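Local coordinates for protein RTX-adhesin (Marinomonas primoryensis, PDB 5IRB) that is part of a 1.5-MDa calcium-binding adhesin that binds its Antarctic bacterium to ice and diatoms, this chain being a run of consecutive beta-sandwich domains, at residues Ala212-Val217 against Asn300-Thr305; Thr218-Thr223 against Ala238-Ala243; Val254-Asn259 against Trp273-Ala278; Thr286-Val291 against Ser308-Asp313. One frame throughout, in Å; residues are numbered along the deposited sequence.

Interaction 1: residues Ala212-Val217 against Asn300-Thr305; sequences ADAGTV and NTVDTT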
loop_
_atom_site.group_PDB
_atom_site.type_symbol
_atom_site.label_atom_id
_atom_site.label_comp_id
_atom_site.label_asym_id
_atom_site.label_seq_id
_atom_site.Cartn_x
_atom_site.Cartn_y
_atom_site.Cartn_z
ATOM N N ALA A 212 26.791 -5.517 -8.924
ATOM C CA ALA A 212 27.881 -5.609 -7.977
ATOM C C ALA A 212 29.156 -5.138 -8.673
ATOM O O ALA A 212 29.209 -5.102 -9.902
ATOM C CB ALA A 212 28.029 -7.036 -7.456
ATOM N N ASP A 213 30.156 -4.741 -7.889
ATOM C CA ASP A 213 31.324 -4.035 -8.408
ATOM C C ASP A 213 32.604 -4.876 -8.334
ATOM O O ASP A 213 32.965 -5.377 -7.277
ATOM C CB ASP A 213 31.526 -2.726 -7.647
ATOM C CG ASP A 213 30.370 -1.768 -7.844
ATOM O OD1 ASP A 213 29.906 -1.640 -9.001
ATOM O OD2 ASP A 213 29.900 -1.181 -6.847
ATOM N N ALA A 214 33.258 -5.042 -9.475
ATOM C CA ALA A 214 34.530 -5.756 -9.539
ATOM C C ALA A 214 35.605 -4.972 -8.789
ATOM O O ALA A 214 35.549 -3.741 -8.722
ATOM C CB ALA A 214 34.944 -5.983 -10.980
ATOM N N GLY A 215 36.541 -5.687 -8.179
ATOM C CA GLY A 215 37.719 -5.074 -7.589
ATOM C C GLY A 215 38.949 -5.285 -8.454
ATOM O O GLY A 215 38.904 -5.138 -9.679
ATOM N N THR A 216 40.048 -5.664 -7.804
ATOM C CA THR A 216 41.331 -5.914 -8.473
ATOM C C THR A 216 41.904 -7.230 -7.990
ATOM O O THR A 216 42.061 -7.456 -6.787
ATOM C CB THR A 216 42.355 -4.801 -8.216
ATOM O OG1 THR A 216 41.819 -3.551 -8.658
ATOM C CG2 THR A 216 43.633 -5.064 -8.996
ATOM N N VAL A 217 42.205 -8.094 -8.942
ATOM C CA VAL A 217 42.832 -9.365 -8.653
ATOM C C VAL A 217 44.205 -9.427 -9.302
ATOM O O VAL A 217 44.356 -9.056 -10.463
ATOM C CB VAL A 217 41.953 -10.510 -9.158
ATOM C CG1 VAL A 217 42.707 -11.819 -9.173
ATOM C CG2 VAL A 217 40.720 -10.612 -8.280
ATOM N N ASN A 300 23.479 -9.298 -5.948
ATOM C CA ASN A 300 24.049 -9.313 -7.282
ATOM C C ASN A 300 25.405 -9.988 -7.219
ATOM O O ASN A 300 26.034 -9.982 -6.179
ATOM C CB ASN A 300 24.208 -7.900 -7.824
ATOM C CG ASN A 300 22.901 -7.158 -7.880
ATOM O OD1 ASN A 300 21.941 -7.633 -8.486
ATOM N ND2 ASN A 300 22.856 -5.993 -7.251
ATOM N N THR A 301 25.865 -10.545 -8.328
ATOM C CA THR A 301 27.192 -11.172 -8.351
ATOM C C THR A 301 28.059 -10.542 -9.417
ATOM O O THR A 301 27.549 -9.945 -10.368
ATOM C CB THR A 301 27.098 -12.674 -8.620
ATOM O OG1 THR A 301 26.413 -12.882 -9.863
ATOM C CG2 THR A 301 26.287 -13.340 -7.500
ATOM N N VAL A 302 29.371 -10.691 -9.258
ATOM C CA VAL A 302 30.339 -10.128 -10.179
ATOM C C VAL A 302 31.665 -10.907 -10.088
ATOM O O VAL A 302 32.073 -11.338 -9.008
ATOM C CB VAL A 302 30.582 -8.621 -9.913
ATOM C CG1 VAL A 302 31.229 -8.397 -8.543
ATOM C CG2 VAL A 302 31.412 -7.979 -11.060
ATOM N N ASP A 303 32.267 -11.136 -11.250
ATOM C CA ASP A 303 33.599 -11.752 -11.386
ATOM C C ASP A 303 34.695 -10.708 -11.588
ATOM O O ASP A 303 34.533 -9.800 -12.411
ATOM C CB ASP A 303 33.610 -12.748 -12.554
ATOM C CG ASP A 303 32.990 -14.097 -12.186
ATOM O OD1 ASP A 303 32.700 -14.305 -10.985
ATOM O OD2 ASP A 303 32.765 -14.938 -13.095
ATOM N N THR A 304 35.799 -10.841 -10.842
ATOM C CA THR A 304 36.961 -9.996 -11.011
ATOM C C THR A 304 38.120 -10.894 -11.490
ATOM O O THR A 304 38.379 -11.965 -10.915
ATOM C CB THR A 304 37.372 -9.288 -9.699
ATOM O OG1 THR A 304 36.282 -8.526 -9.184
ATOM C CG2 THR A 304 38.564 -8.361 -9.931
ATOM N N THR A 305 38.804 -10.461 -12.544
ATOM C CA THR A 305 39.797 -11.320 -13.174
ATOM C C THR A 305 41.203 -10.708 -13.103
ATOM O O THR A 305 41.393 -9.525 -13.397
ATOM C CB THR A 305 39.398 -11.628 -14.631
ATOM O OG1 THR A 305 38.175 -12.377 -14.629
ATOM C CG2 THR A 305 40.467 -12.441 -15.348
HETATM O O HOH W 1 26.283 -7.613 -10.756
HETATM O O HOH W 2 41.589 -7.246 -11.770
#
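Ala212 and Val302 meet at one end of this contact and Val217 and Thr304 at the other, with the two segments running in nearly the same direction, 19° apart. Packing is tight at these two places: Ala212 CB lies 3.6 Å from Val302 CG1, and Thr304 CG2 packs on Val217 CG2 at 3.5 Å. At the margin, Val302 CG2 turns more loosely to Ala214 CB at 4.1 Å. Thr304 carries the centre: with chi1 at -57° its methyl lies opposite the backbone N and its hydroxyl opposite the carbonyl carbon, which splits its two branches between different partners. The hydroxyl takes the direct hydrogen bond of the contact, Gly215 N to Thr304 OG1 at 3.0 Å, bent to 147°.

By contrast, the CB atoms of Asp213, Thr301, Asp303 and Thr305 are directed away from the opposite segment, and these residues are exposed; Asp303 instead bonds Thr293. Backbone pairing is replaced by water at both ends. One water accepts from Ala212 N and donates to Thr301 O at 2.7 Å; another accepts from Val217 N and donates to Thr305 O at 2.8 Å. Asp213 bonds Asp247 in a loop, while Thr216 pairs with Thr244 of strand 236-244. The chemistry therefore implies a partly hydrated seam between the edge strand of the three-stranded sheet and strand 301-312 of the five-stranded one, closed by methyl packing and one threonine hydroxyl, not a continuous beta ladder.

Interaction 2: residues Thr218-Thr223 against Ala238-Ala243; sequences TVNAIT and AVSGTA. With CA (calcium ion), chain K.
Matching first torsions, 67° in Thr218 and 69° in Thr242, place each hydroxyl between its own backbone N and carbonyl carbon, so that OG1 faces OG1 on the same side of the sheet. Their modelled separation of 2.4 Å is too short for an ordinary hydrogen bond, and its detail is doubtful; which oxygen donates is not settled. The backbone evidence is firmer. Thr218 and Thr242 form a hydrogen-bonded antiparallel pair, with Thr218 N to Thr242 O and Thr242 N to Thr218 O both at 3.0 Å. Val219 and Gly241 form a non-hydrogen-bonded pair; beside it Gly241 CA comes to 3.1 Å from Thr218 O, a CA-H...O contact.

Asn220 ends the direct pairing with two bonds to one residue. Its N reaches Ser240 O at 2.7 Å, and its ND2 donates to Ser240 OG at 2.7 Å, with 156° at the hydrogen and the acceptor close to the amide plane; a water joins the same ND2 to Gly241 O. Beyond it the chains part around water, one molecule accepting from Ser240 N and another from Thr223 N. On the inner side Val219 CG1 and Ile222 CD1 both lean on Val239 CG1. Thr223 OG1 then binds a calcium ion at 2.5 Å, alongside Asp225, Val227 and Glu232: an antiparallel edge strand of a beta sandwich leading directly into a calcium-binding loop.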
loop_
_atom_site.group_PDB
_atom_site.type_symbol
_atom_site.label_atom_id
_atom_site.label_comp_id
_atom_site.label_asym_id
_atom_site.label_seq_id
_atom_site.Cartn_x
_atom_site.Cartn_y
_atom_site.Cartn_z
ATOM N N THR A 218 45.204 -9.884 -8.550
ATOM C CA THR A 218 46.560 -10.051 -9.077
ATOM C C THR A 218 47.052 -11.475 -8.824
ATOM O O THR A 218 46.557 -12.150 -7.921
ATOM C CB THR A 218 47.556 -9.055 -8.414
ATOM O OG1 THR A 218 47.726 -9.373 -7.026
ATOM C CG2 THR A 218 47.064 -7.613 -8.534
ATOM N N VAL A 219 48.033 -11.936 -9.625
ATOM C CA VAL A 219 48.701 -13.205 -9.365
ATOM C C VAL A 219 50.202 -12.937 -9.176
ATOM O O VAL A 219 50.839 -12.298 -10.028
ATOM C CB VAL A 219 48.488 -14.214 -10.518
ATOM C CG1 VAL A 219 49.156 -15.553 -10.216
ATOM C CG2 VAL A 219 46.970 -14.383 -10.841
ATOM N N ASN A 220 50.777 -13.470 -8.102
ATOM C CA ASN A 220 52.200 -13.311 -7.875
ATOM C C ASN A 220 53.008 -14.146 -8.866
ATOM O O ASN A 220 52.454 -14.926 -9.627
ATOM C CB ASN A 220 52.566 -13.707 -6.442
ATOM C CG ASN A 220 51.837 -12.876 -5.405
ATOM O OD1 ASN A 220 51.629 -11.676 -5.595
ATOM N ND2 ASN A 220 51.415 -13.517 -4.312
ATOM N N ALA A 221 54.321 -13.985 -8.820
ATOM C CA ALA A 221 55.248 -14.778 -9.599
ATOM C C ALA A 221 55.016 -16.263 -9.354
ATOM O O ALA A 221 54.679 -16.676 -8.236
ATOM C CB ALA A 221 56.701 -14.379 -9.247
ATOM N N ILE A 222 55.174 -17.056 -10.402
ATOM C CA ILE A 222 54.995 -18.496 -10.292
ATOM C C ILE A 222 56.316 -19.099 -9.850
ATOM O O ILE A 222 57.233 -19.258 -10.655
ATOM C CB ILE A 222 54.527 -19.105 -11.621
ATOM C CG1 ILE A 222 53.328 -18.321 -12.179
ATOM C CG2 ILE A 222 54.247 -20.603 -11.473
ATOM C CD1 ILE A 222 52.190 -18.152 -11.211
ATOM N N THR A 223 56.393 -19.427 -8.562
ATOM C CA THR A 223 57.659 -19.559 -7.816
ATOM C C THR A 223 58.432 -18.228 -7.854
ATOM O O THR A 223 58.038 -17.281 -8.549
ATOM C CB THR A 223 58.550 -20.713 -8.341
ATOM O OG1 THR A 223 58.973 -20.431 -9.683
ATOM C CG2 THR A 223 57.781 -22.036 -8.312
ATOM N N ALA A 238 52.707 -23.584 -4.864
ATOM C CA ALA A 238 51.737 -22.668 -4.264
ATOM C C ALA A 238 51.560 -21.430 -5.137
ATOM O O ALA A 238 52.466 -20.593 -5.233
ATOM C CB ALA A 238 52.179 -22.269 -2.857
ATOM N N VAL A 239 50.408 -21.326 -5.792
ATOM C CA VAL A 239 50.085 -20.144 -6.565
ATOM C C VAL A 239 49.280 -19.164 -5.704
ATOM O O VAL A 239 48.279 -19.542 -5.097
ATOM C CB VAL A 239 49.300 -20.518 -7.831
ATOM C CG1 VAL A 239 48.918 -19.272 -8.617
ATOM C CG2 VAL A 239 50.127 -21.506 -8.692
ATOM N N SER A 240 49.723 -17.909 -5.665
ATOM C CA SER A 240 49.137 -16.910 -4.783
ATOM C C SER A 240 48.968 -15.569 -5.493
ATOM O O SER A 240 49.539 -15.349 -6.573
ATOM C CB SER A 240 49.990 -16.733 -3.517
ATOM O OG SER A 240 51.238 -16.143 -3.825
ATOM N N GLY A 241 48.154 -14.693 -4.891
ATOM C CA GLY A 241 47.892 -13.372 -5.428
ATOM C C GLY A 241 47.071 -12.532 -4.460
ATOM O O GLY A 241 47.001 -12.844 -3.272
ATOM N N THR A 242 46.526 -11.425 -4.962
ATOM C CA THR A 242 45.669 -10.531 -4.185
ATOM C C THR A 242 44.274 -10.414 -4.824
ATOM O O THR A 242 44.053 -10.834 -5.973
ATOM C CB THR A 242 46.299 -9.128 -4.028
ATOM O OG1 THR A 242 46.303 -8.452 -5.284
ATOM C CG2 THR A 242 47.746 -9.225 -3.521
ATOM N N ALA A 243 43.333 -9.884 -4.046
ATOM C CA ALA A 243 41.933 -9.731 -4.458
ATOM C C ALA A 243 41.346 -8.753 -3.449
ATOM O O ALA A 243 41.135 -9.124 -2.311
ATOM C CB ALA A 243 41.194 -11.047 -4.439
HETATM CA CA CA K . 61.250 -21.221 -10.199
HETATM O O HOH W 3 49.766 -12.879 -1.806
HETATM O O HOH W 4 51.848 -17.261 -7.470
HETATM O O HOH W 5 54.534 -18.973 -6.737
HETATM O O HOH W 6 63.350 -21.905 -10.978
HETATM O O HOH W 7 62.028 -20.521 -7.945
#

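Interaction 3: residues Val254-Asn259 against Trp273-Ala278; sequences VTLEIN and WSVDVA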
loop_
_atom_site.group_PDB
_atom_site.type_symbol
_atom_site.label_atom_id
_atom_site.label_comp_id
_atom_site.label_asym_id
_atom_site.label_seq_id
_atom_site.Cartn_x
_atom_site.Cartn_y
_atom_site.Cartn_z
ATOM N N VAL A 254 38.040 -18.023 -5.164
ATOM C CA VAL A 254 39.023 -17.764 -6.199
ATOM C C VAL A 254 39.151 -19.016 -7.061
ATOM O O VAL A 254 39.402 -20.105 -6.556
ATOM C CB VAL A 254 40.420 -17.416 -5.623
ATOM C CG1 VAL A 254 41.298 -16.870 -6.727
ATOM C CG2 VAL A 254 40.309 -16.399 -4.475
ATOM N N THR A 255 38.962 -18.865 -8.361
ATOM C CA THR A 255 38.981 -20.009 -9.258
ATOM C C THR A 255 40.083 -19.826 -10.275
ATOM O O THR A 255 40.187 -18.765 -10.877
ATOM C CB THR A 255 37.632 -20.183 -9.961
ATOM O OG1 THR A 255 36.622 -20.387 -8.969
ATOM C CG2 THR A 255 37.659 -21.391 -10.914
ATOM N N LEU A 256 40.911 -20.859 -10.429
ATOM C CA LEU A 256 41.969 -20.912 -11.438
ATOM C C LEU A 256 41.796 -22.130 -12.332
ATOM O O LEU A 256 41.647 -23.237 -11.820
ATOM C CB LEU A 256 43.352 -21.004 -10.774
ATOM C CG LEU A 256 44.033 -19.814 -10.109
ATOM C CD1 LEU A 256 43.271 -19.358 -8.908
ATOM C CD2 LEU A 256 45.448 -20.222 -9.697
ATOM N N GLU A 257 41.789 -21.937 -13.649
ATOM C CA GLU A 257 41.800 -23.066 -14.580
ATOM C C GLU A 257 43.166 -23.142 -15.272
ATOM O O GLU A 257 43.570 -22.243 -16.017
ATOM C CB GLU A 257 40.635 -22.987 -15.562
ATOM C CG GLU A 257 39.294 -23.177 -14.825
ATOM C CD GLU A 257 38.106 -22.472 -15.469
ATOM O OE1 GLU A 257 38.301 -21.719 -16.451
ATOM O OE2 GLU A 257 36.966 -22.667 -14.973
ATOM N N ILE A 258 43.888 -24.208 -14.946
ATOM C CA ILE A 258 45.244 -24.435 -15.417
ATOM C C ILE A 258 45.362 -25.803 -16.046
ATOM O O ILE A 258 45.060 -26.809 -15.404
ATOM C CB ILE A 258 46.257 -24.338 -14.265
ATOM C CG1 ILE A 258 46.042 -23.045 -13.476
ATOM C CG2 ILE A 258 47.702 -24.448 -14.807
ATOM C CD1 ILE A 258 46.911 -22.912 -12.253
ATOM N N ASN A 259 45.778 -25.830 -17.306
ATOM C CA ASN A 259 45.924 -27.071 -18.044
ATOM C C ASN A 259 44.665 -27.947 -18.005
ATOM O O ASN A 259 44.743 -29.177 -17.895
ATOM C CB ASN A 259 47.135 -27.842 -17.508
ATOM C CG ASN A 259 47.561 -28.956 -18.432
ATOM O OD1 ASN A 259 47.351 -28.880 -19.641
ATOM N ND2 ASN A 259 48.154 -30.001 -17.870
ATOM N N TRP A 273 45.308 -14.675 -1.398
ATOM C CA TRP A 273 44.845 -16.031 -1.598
ATOM C C TRP A 273 46.028 -16.873 -2.037
ATOM O O TRP A 273 46.968 -16.357 -2.650
ATOM C CB TRP A 273 43.707 -16.072 -2.618
ATOM C CG TRP A 273 44.061 -15.421 -3.919
ATOM C CD1 TRP A 273 43.771 -14.138 -4.297
ATOM C CD2 TRP A 273 44.731 -16.018 -5.022
ATOM N NE1 TRP A 273 44.255 -13.889 -5.556
ATOM C CE2 TRP A 273 44.852 -15.046 -6.040
ATOM C CE3 TRP A 273 45.272 -17.292 -5.267
ATOM C CZ2 TRP A 273 45.484 -15.274 -7.259
ATOM C CZ3 TRP A 273 45.903 -17.533 -6.490
ATOM C CH2 TRP A 273 45.985 -16.530 -7.473
ATOM N N SER A 274 46.001 -18.156 -1.697
ATOM C CA SER A 274 47.013 -19.102 -2.183
ATOM C C SER A 274 46.337 -20.455 -2.396
ATOM O O SER A 274 45.388 -20.809 -1.677
ATOM C CB SER A 274 48.197 -19.220 -1.212
ATOM O OG SER A 274 49.192 -20.088 -1.737
ATOM N N VAL A 275 46.789 -21.191 -3.406
ATOM C CA VAL A 275 46.268 -22.528 -3.641
ATOM C C VAL A 275 47.363 -23.431 -4.185
ATOM O O VAL A 275 48.238 -22.986 -4.940
ATOM C CB VAL A 275 45.043 -22.489 -4.594
ATOM C CG1 VAL A 275 45.397 -21.872 -5.936
ATOM C CG2 VAL A 275 44.429 -23.869 -4.758
ATOM N N ASP A 276 47.337 -24.698 -3.782
ATOM C CA ASP A 276 48.355 -25.640 -4.236
ATOM C C ASP A 276 48.008 -26.228 -5.603
ATOM O O ASP A 276 46.929 -26.780 -5.815
ATOM C CB ASP A 276 48.552 -26.747 -3.194
ATOM C CG ASP A 276 49.391 -26.285 -1.995
ATOM O OD1 ASP A 276 50.007 -25.193 -2.052
ATOM O OD2 ASP A 276 49.414 -27.006 -0.978
ATOM N N VAL A 277 48.946 -26.098 -6.530
ATOM C CA VAL A 277 48.744 -26.531 -7.903
ATOM C C VAL A 277 49.782 -27.589 -8.290
ATOM O O VAL A 277 50.945 -27.457 -7.943
ATOM C CB VAL A 277 48.842 -25.330 -8.851
ATOM C CG1 VAL A 277 48.631 -25.764 -10.294
ATOM C CG2 VAL A 277 47.816 -24.268 -8.446
ATOM N N ALA A 278 49.362 -28.639 -8.991
ATOM C CA ALA A 278 50.308 -29.613 -9.522
ATOM C C ALA A 278 51.280 -28.964 -10.504
ATOM O O ALA A 278 50.868 -28.306 -11.459
ATOM C CB ALA A 278 49.565 -30.757 -10.199
#
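From Val254 opposite Trp273 to Ile258 opposite Val277, the strands 254-258 and 273-278 lie face to face, their axes 9.0 Å apart at closest approach and crossed at -40°. This spacing is too wide for backbone pairing, and side chains alone fill the gap.

Trp273 CG takes the position between its backbone N and carbonyl carbon (chi1 54°), which lays the indole across the end of Val254. The valine arrives at about a right angle: CG1 stands over one face of the five-membered ring, 4.0 Å from its centroid and 13° off the normal, a well-centred CH-pi contact, while CG2 leans against Trp273 CB. Farther along the ring, Leu256 CD1 comes obliquely to Trp273 CZ3 at 4.0 Å. The other methyl of that leucine, CD2, meets Val275 CG1 tip to tip at 4.1 Å. Ile258 repeats this head-on approach, its CD1 reaching Val277 CG1 at 3.9 Å. The indole nitrogen is directed to its own sheet, where NE1 makes a weak hydrogen bond to Thr242 O.

Apolar packing between two facing sheets is the core of a beta sandwich, and the neighbours fit that reading. Strand 287-295 adds Phe288, Ala290 and Val292 beside the row, Val239 of strand 236-244 touches Leu256 and Val277, and Leu282 of helix 279-284 packs on Ile258 and Val277 at the far end.

Interaction 4: residues Thr286-Val291 against Ser308-Asp313; sequences TAFDAV and STHTVD. With CA (calcium ion), chain L; CA (calcium ion), chain E.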
loop_
_atom_site.group_PDB
_atom_site.type_symbol
_atom_site.label_atom_id
_atom_site.label_comp_id
_atom_site.label_asym_id
_atom_site.label_seq_id
_atom_site.Cartn_x
_atom_site.Cartn_y
_atom_site.Cartn_z
ATOM N N THR A 286 51.297 -22.220 -19.676
ATOM C CA THR A 286 52.147 -21.094 -19.294
ATOM C C THR A 286 51.433 -19.752 -19.057
ATOM O O THR A 286 52.093 -18.730 -18.836
ATOM C CB THR A 286 53.229 -20.884 -20.353
ATOM O OG1 THR A 286 52.612 -20.727 -21.632
ATOM C CG2 THR A 286 54.164 -22.098 -20.408
ATOM N N ALA A 287 50.099 -19.742 -19.109
ATOM C CA ALA A 287 49.335 -18.518 -18.836
ATOM C C ALA A 287 47.927 -18.857 -18.358
ATOM O O ALA A 287 47.321 -19.765 -18.888
ATOM C CB ALA A 287 49.272 -17.638 -20.063
ATOM N N PHE A 288 47.420 -18.172 -17.337
ATOM C CA PHE A 288 46.085 -18.499 -16.843
ATOM C C PHE A 288 45.484 -17.334 -16.084
ATOM O O PHE A 288 46.186 -16.387 -15.711
ATOM C CB PHE A 288 46.137 -19.753 -15.968
ATOM C CG PHE A 288 46.982 -19.594 -14.744
ATOM C CD1 PHE A 288 46.492 -18.957 -13.619
ATOM C CD2 PHE A 288 48.303 -20.022 -14.749
ATOM C CE1 PHE A 288 47.285 -18.790 -12.499
ATOM C CE2 PHE A 288 49.104 -19.860 -13.637
ATOM C CZ PHE A 288 48.615 -19.243 -12.514
ATOM N N ASP A 289 44.176 -17.403 -15.865
ATOM C CA ASP A 289 43.464 -16.366 -15.149
ATOM C C ASP A 289 43.116 -16.822 -13.744
ATOM O O ASP A 289 42.852 -18.007 -13.501
ATOM C CB ASP A 289 42.166 -15.993 -15.879
ATOM C CG ASP A 289 42.423 -15.166 -17.114
ATOM O OD1 ASP A 289 43.519 -14.578 -17.209
ATOM O OD2 ASP A 289 41.543 -15.109 -17.991
ATOM N N ALA A 290 43.097 -15.875 -12.820
ATOM C CA ALA A 290 42.522 -16.129 -11.524
ATOM C C ALA A 290 41.220 -15.326 -11.490
ATOM O O ALA A 290 41.221 -14.119 -11.771
ATOM C CB ALA A 290 43.481 -15.719 -10.397
ATOM N N VAL A 291 40.113 -15.994 -11.180
ATOM C CA VAL A 291 38.800 -15.337 -11.182
ATOM C C VAL A 291 38.169 -15.330 -9.794
ATOM O O VAL A 291 38.014 -16.378 -9.177
ATOM C CB VAL A 291 37.831 -15.994 -12.171
ATOM C CG1 VAL A 291 36.465 -15.254 -12.184
ATOM C CG2 VAL A 291 38.429 -15.990 -13.555
ATOM N N SER A 308 47.799 -14.115 -15.536
ATOM C CA SER A 308 49.162 -14.479 -15.168
ATOM C C SER A 308 49.838 -15.178 -16.322
ATOM O O SER A 308 49.186 -15.881 -17.085
ATOM C CB SER A 308 49.204 -15.396 -13.944
ATOM O OG SER A 308 50.545 -15.745 -13.618
ATOM N N THR A 309 51.151 -14.982 -16.424
ATOM C CA THR A 309 51.989 -15.687 -17.366
ATOM C C THR A 309 53.257 -16.141 -16.660
ATOM O O THR A 309 53.747 -15.467 -15.761
ATOM C CB THR A 309 52.398 -14.799 -18.561
ATOM O OG1 THR A 309 52.977 -13.583 -18.068
ATOM C CG2 THR A 309 51.182 -14.472 -19.437
ATOM N N HIS A 310 53.781 -17.287 -17.059
ATOM C CA HIS A 310 55.101 -17.704 -16.593
ATOM C C HIS A 310 55.791 -18.494 -17.687
ATOM O O HIS A 310 55.176 -18.822 -18.697
ATOM C CB HIS A 310 54.996 -18.532 -15.306
ATOM C CG HIS A 310 54.241 -19.801 -15.467
ATOM N ND1 HIS A 310 52.858 -19.876 -15.386
ATOM C CD2 HIS A 310 54.650 -21.079 -15.725
ATOM C CE1 HIS A 310 52.466 -21.105 -15.559
ATOM N NE2 HIS A 310 53.534 -21.868 -15.783
ATOM N N THR A 311 57.077 -18.774 -17.484
ATOM C CA THR A 311 57.853 -19.608 -18.388
ATOM C C THR A 311 58.302 -20.915 -17.717
ATOM O O THR A 311 58.177 -21.076 -16.494
ATOM C CB THR A 311 59.062 -18.827 -18.947
ATOM O OG1 THR A 311 59.847 -18.348 -17.854
ATOM C CG2 THR A 311 58.575 -17.605 -19.742
ATOM N N VAL A 312 58.765 -21.849 -18.545
ATOM C CA VAL A 312 59.064 -23.232 -18.155
ATOM C C VAL A 312 60.452 -23.682 -18.624
ATOM O O VAL A 312 60.799 -23.518 -19.797
ATOM C CB VAL A 312 58.029 -24.229 -18.755
ATOM C CG1 VAL A 312 58.380 -25.667 -18.410
ATOM C CG2 VAL A 312 56.610 -23.889 -18.302
ATOM N N ASP A 313 61.236 -24.263 -17.720
ATOM C CA ASP A 313 62.547 -24.778 -18.093
ATOM C C ASP A 313 62.955 -25.997 -17.257
ATOM O O ASP A 313 62.746 -27.148 -17.664
ATOM C CB ASP A 313 63.586 -23.674 -17.971
ATOM C CG ASP A 313 64.924 -24.088 -18.519
ATOM O OD1 ASP A 313 64.969 -25.063 -19.303
ATOM O OD2 ASP A 313 65.922 -23.420 -18.184
HETATM CA CA CA L . 46.276 -21.345 -20.167
HETATM CA CA CA E . 54.411 -14.203 -13.960
HETATM O O HOH W 8 52.545 -14.945 -12.422
HETATM O O HOH W 9 52.234 -13.000 -14.372
HETATM O O HOH W 10 54.650 -12.700 -15.915
HETATM O O HOH W 11 55.035 -12.361 -12.321
HETATM O O HOH W 12 44.367 -21.913 -18.703
#
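This contact is the open end of the beta hairpin made by strands 287-295 and 301-312, where Phe288 faces Ser308 and two calcium ions sit on the backbone. Phe288 and Ser308 form a hydrogen-bonded antiparallel pair, with Phe288 N to Ser308 O at 2.9 Å and Ser308 N to Phe288 O at 2.8 Å. Two residues on, past the non-hydrogen-bonded pair Ala287-Thr309, His310 N donates to Thr286 O at 2.8 Å, nearly straight (170°).

Phe288 and His310 share a first torsion of 62°, each ring lying between its own N and carbonyl carbon, and the two side chains cross at about a right angle. Ser308 CB lies over one face of the phenyl ring, 4.3 Å from its centroid and displaced toward the rim. His310 CE1 comes to the edge of that ring, 4.1 Å from Phe288 CE2. One face of the imidazole is covered by Thr286 CA at 4.0 Å from the centroid, and His310 NE2 bonds Leu282 O, which probably helps to fix the ring's rotation.

In the beta-sandwich domain this pair of strands belongs to the five-stranded sheet, and Ile222, in the loop after strand 216-219, packs on Phe288, Ser308 and His310. On the face that carries Ala287 and Thr309, their CB and CG2 touch; separately, Thr286 CG2 meets Val312 CG2. Ala287 O binds one calcium ion at 2.3 Å together with Asp285. Thr309 O binds the other at 2.3 Å, with Asp226, and Ser308 OG, Thr309 N and Thr309 OG1 each hydrogen-bond a water in that ion's shell.

Overall arrangement
Following the chain from the N terminus, the loop from Ala212 and the start of strand 216-219 form interaction 1, and the strand runs on into interaction 2, which closes the short loop back to strand 236-244. Interaction 3 comes next and closes a loop from strand 253-258 to 272-278. Both are nested inside the much longer loop closed by interaction 1. Interaction 4 opens after interaction 3 and crosses interaction 1, since 286-291 precedes 300-305 and 308-313 follows it. Val239 O and Val275 N, 2.8 Å apart, link interactions 2 and 3 within the three-stranded sheet; Thr255 and Val291 link 3 and 4 within the five-stranded one. Interactions 1 and 3 connect the two sheets in the last domain of this chain.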